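Local atomic coordinates of putative hydrolase (Burkholderia cenocepacia, PDB entry 4X00), a protein that is a putative aryl esterase of the alpha/beta hydrolase family, probably hydrolysing ester bonds, though its natural substrate is not established. Residues 65-73 / 83-94. Numbering follows the deposited sequence.
Sequences ITYDLRGHG and SYTDGRRWADDL
R70 and D93 show how one buried arginine can tie a loop to a helix. The guanidinium meets the carboxylate side-on, the two planes 17° apart: R70 NE donates to D93 OD2 at 2.7 Å, and R70 NH1 reaches the syn lone pair of D93 OD1 at 2.8 Å, both nearly straight. The third nitrogen, R70 NH2, makes a more bent bond to S83 O (2.9 Å), while R89 CB lies over one face of the group. Farther back, R70 CG sits over the W90 six-membered ring, 3.7 Å from its centroid, in a CH-pi contact; the bend at chi3 (50°) then turns the guanidinium aside to D93. In this alpha/beta hydrolase fold, the pair joins the loop following strand 63-67 to helix 87-100, and the L69 side chain in that loop lies near, without touching, what is probably the nucleophile elbow. Second-shell bonds fix the partners: W90 NE1 donates to Y84 O at 2.8 Å, holding the indole in place, and H72 ND1 donates to R70 O within the type II turn from L69 to H72. One water accepts from R70 N, and another bridges Y67 OH and W90 O. Beyond them, D20 forms salt bridges with both R70 and R89.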
# COMPACT_ATOMS: atom_id res chain seq x y z
N ILE A 65 -8.90 1.49 9.49
CA ILE A 65 -9.25 0.25 8.80
C ILE A 65 -8.03 -0.30 8.06
O ILE A 65 -7.40 0.43 7.29
CB ILE A 65 -10.39 0.49 7.80
CG1 ILE A 65 -11.65 0.98 8.53
CG2 ILE A 65 -10.66 -0.78 6.95
CD1 ILE A 65 -12.68 1.63 7.60
N THR A 66 -7.72 -1.58 8.26
CA THR A 66 -6.67 -2.23 7.51
C THR A 66 -7.26 -3.48 6.85
O THR A 66 -8.33 -3.95 7.23
CB THR A 66 -5.47 -2.63 8.40
OG1 THR A 66 -5.93 -3.43 9.50
CG2 THR A 66 -4.73 -1.43 8.96
N TYR A 67 -6.55 -4.03 5.87
CA TYR A 67 -6.93 -5.32 5.31
C TYR A 67 -5.73 -5.95 4.65
O TYR A 67 -4.72 -5.29 4.36
CB TYR A 67 -8.09 -5.19 4.31
CG TYR A 67 -7.80 -4.47 3.01
CD1 TYR A 67 -7.76 -3.08 2.97
CD2 TYR A 67 -7.63 -5.18 1.82
CE1 TYR A 67 -7.56 -2.41 1.77
CE2 TYR A 67 -7.44 -4.54 0.62
CZ TYR A 67 -7.43 -3.13 0.59
OH TYR A 67 -7.24 -2.47 -0.60
N ASP A 68 -5.83 -7.26 4.39
CA ASP A 68 -4.79 -7.96 3.64
C ASP A 68 -5.18 -7.95 2.17
O ASP A 68 -6.32 -8.30 1.79
CB ASP A 68 -4.63 -9.41 4.12
CG ASP A 68 -4.16 -9.52 5.56
OD1 ASP A 68 -3.62 -8.54 6.12
OD2 ASP A 68 -4.37 -10.60 6.15
N LEU A 69 -4.26 -7.53 1.31
CA LEU A 69 -4.47 -7.62 -0.15
C LEU A 69 -4.72 -9.06 -0.59
O LEU A 69 -4.26 -10.02 0.06
CB LEU A 69 -3.23 -7.12 -0.91
CG LEU A 69 -2.88 -5.63 -0.76
CD1 LEU A 69 -1.55 -5.39 -1.48
CD2 LEU A 69 -4.00 -4.77 -1.31
N ARG A 70 -5.45 -9.21 -1.69
CA ARG A 70 -5.54 -10.54 -2.29
C ARG A 70 -4.13 -11.11 -2.45
O ARG A 70 -3.16 -10.41 -2.76
CB ARG A 70 -6.27 -10.50 -3.64
CG ARG A 70 -5.59 -9.70 -4.76
CD ARG A 70 -6.36 -9.87 -6.11
NE ARG A 70 -7.78 -9.62 -5.88
CZ ARG A 70 -8.77 -10.37 -6.36
NH1 ARG A 70 -10.00 -10.12 -5.97
NH2 ARG A 70 -8.52 -11.35 -7.24
N GLY A 71 -4.02 -12.42 -2.23
CA GLY A 71 -2.72 -13.08 -2.33
C GLY A 71 -1.81 -12.93 -1.14
O GLY A 71 -0.71 -13.47 -1.16
N HIS A 72 -2.24 -12.18 -0.12
CA HIS A 72 -1.43 -11.84 1.04
C HIS A 72 -2.09 -12.19 2.36
O HIS A 72 -3.32 -12.30 2.44
CB HIS A 72 -1.15 -10.33 1.04
CG HIS A 72 -0.23 -9.85 -0.06
ND1 HIS A 72 -0.65 -9.64 -1.36
CD2 HIS A 72 1.07 -9.48 -0.01
CE1 HIS A 72 0.37 -9.17 -2.06
NE2 HIS A 72 1.43 -9.07 -1.27
N GLY A 73 -1.27 -12.36 3.40
CA GLY A 73 -1.79 -12.47 4.76
C GLY A 73 -2.80 -13.58 4.91
O GLY A 73 -2.53 -14.74 4.51
N SER A 83 -6.32 -13.58 -12.04
CA SER A 83 -6.96 -12.96 -10.89
C SER A 83 -6.10 -11.84 -10.28
O SER A 83 -6.58 -11.10 -9.43
CB SER A 83 -7.26 -14.01 -9.82
OG SER A 83 -8.30 -14.87 -10.27
N TYR A 84 -4.86 -11.71 -10.74
CA TYR A 84 -3.94 -10.68 -10.23
C TYR A 84 -3.46 -9.70 -11.32
O TYR A 84 -3.12 -8.56 -11.01
CB TYR A 84 -2.73 -11.35 -9.60
CG TYR A 84 -3.04 -12.32 -8.49
CD1 TYR A 84 -3.34 -11.88 -7.20
CD2 TYR A 84 -3.02 -13.68 -8.75
CE1 TYR A 84 -3.63 -12.78 -6.20
CE2 TYR A 84 -3.31 -14.58 -7.76
CZ TYR A 84 -3.59 -14.14 -6.49
OH TYR A 84 -3.86 -15.03 -5.47
N THR A 85 -3.36 -10.15 -12.56
CA THR A 85 -2.77 -9.29 -13.59
C THR A 85 -3.72 -8.17 -13.98
O THR A 85 -3.28 -7.14 -14.48
CB THR A 85 -2.36 -10.09 -14.84
OG1 THR A 85 -3.48 -10.87 -15.30
CG2 THR A 85 -1.19 -11.03 -14.52
N ASP A 86 -5.02 -8.36 -13.75
CA ASP A 86 -5.97 -7.29 -14.01
C ASP A 86 -5.99 -6.35 -12.78
O ASP A 86 -6.53 -6.72 -11.72
CB ASP A 86 -7.37 -7.84 -14.28
CG ASP A 86 -8.40 -6.75 -14.56
OD1 ASP A 86 -8.02 -5.56 -14.64
OD2 ASP A 86 -9.60 -7.09 -14.73
N GLY A 87 -5.41 -5.16 -12.91
CA GLY A 87 -5.39 -4.18 -11.83
C GLY A 87 -6.77 -3.87 -11.28
O GLY A 87 -6.91 -3.52 -10.12
N ARG A 88 -7.80 -3.98 -12.12
CA ARG A 88 -9.16 -3.69 -11.69
C ARG A 88 -9.60 -4.60 -10.54
O ARG A 88 -10.42 -4.19 -9.71
CB ARG A 88 -10.14 -3.81 -12.88
CG ARG A 88 -11.62 -3.58 -12.57
CD ARG A 88 -11.89 -2.20 -11.95
NE ARG A 88 -13.33 -2.02 -11.73
CZ ARG A 88 -14.16 -1.52 -12.64
NH1 ARG A 88 -13.70 -1.17 -13.82
NH2 ARG A 88 -15.45 -1.38 -12.35
N ARG A 89 -9.10 -5.85 -10.50
CA ARG A 89 -9.54 -6.75 -9.43
C ARG A 89 -9.13 -6.20 -8.07
O ARG A 89 -9.90 -6.30 -7.09
CB ARG A 89 -8.94 -8.15 -9.55
CG ARG A 89 -9.30 -8.92 -10.74
CD ARG A 89 -10.75 -9.33 -10.67
NE ARG A 89 -11.03 -9.98 -11.92
CZ ARG A 89 -10.95 -11.29 -12.13
NH1 ARG A 89 -10.70 -12.14 -11.13
NH2 ARG A 89 -11.20 -11.75 -13.34
N TRP A 90 -7.93 -5.64 -7.99
CA TRP A 90 -7.45 -5.11 -6.72
C TRP A 90 -8.21 -3.82 -6.36
O TRP A 90 -8.49 -3.56 -5.20
CB TRP A 90 -5.96 -4.80 -6.78
CG TRP A 90 -5.05 -5.92 -7.26
CD1 TRP A 90 -4.99 -6.45 -8.51
CD2 TRP A 90 -4.03 -6.58 -6.51
NE1 TRP A 90 -4.01 -7.41 -8.58
CE2 TRP A 90 -3.40 -7.50 -7.36
CE3 TRP A 90 -3.58 -6.47 -5.19
CZ2 TRP A 90 -2.35 -8.33 -6.93
CZ3 TRP A 90 -2.54 -7.27 -4.77
CH2 TRP A 90 -1.93 -8.18 -5.63
N ALA A 91 -8.49 -3.00 -7.37
CA ALA A 91 -9.32 -1.83 -7.14
C ALA A 91 -10.71 -2.22 -6.66
O ALA A 91 -11.28 -1.53 -5.79
CB ALA A 91 -9.42 -0.98 -8.42
N ASP A 92 -11.26 -3.30 -7.22
CA ASP A 92 -12.58 -3.76 -6.77
C ASP A 92 -12.55 -4.30 -5.34
O ASP A 92 -13.55 -4.16 -4.62
CB ASP A 92 -13.14 -4.83 -7.71
CG ASP A 92 -13.55 -4.27 -9.07
OD1 ASP A 92 -13.63 -3.04 -9.28
OD2 ASP A 92 -13.80 -5.11 -9.96
N ASP A 93 -11.43 -4.89 -4.93
CA ASP A 93 -11.29 -5.31 -3.53
C ASP A 93 -11.42 -4.08 -2.62
O ASP A 93 -12.14 -4.11 -1.62
CB ASP A 93 -9.92 -5.97 -3.25
CG ASP A 93 -9.70 -7.30 -3.98
OD1 ASP A 93 -10.67 -7.92 -4.41
OD2 ASP A 93 -8.53 -7.71 -4.06
N LEU A 94 -10.68 -3.02 -2.96
CA LEU A 94 -10.73 -1.79 -2.18
C LEU A 94 -12.15 -1.21 -2.19
O LEU A 94 -12.67 -0.82 -1.13
CB LEU A 94 -9.73 -0.79 -2.73
CG LEU A 94 -9.77 0.58 -2.04
CD1 LEU A 94 -9.53 0.47 -0.52
CD2 LEU A 94 -8.75 1.46 -2.71
O HOH W 1 -6.92 -3.97 -2.84
O HOH W 2 -6.48 -6.71 -2.92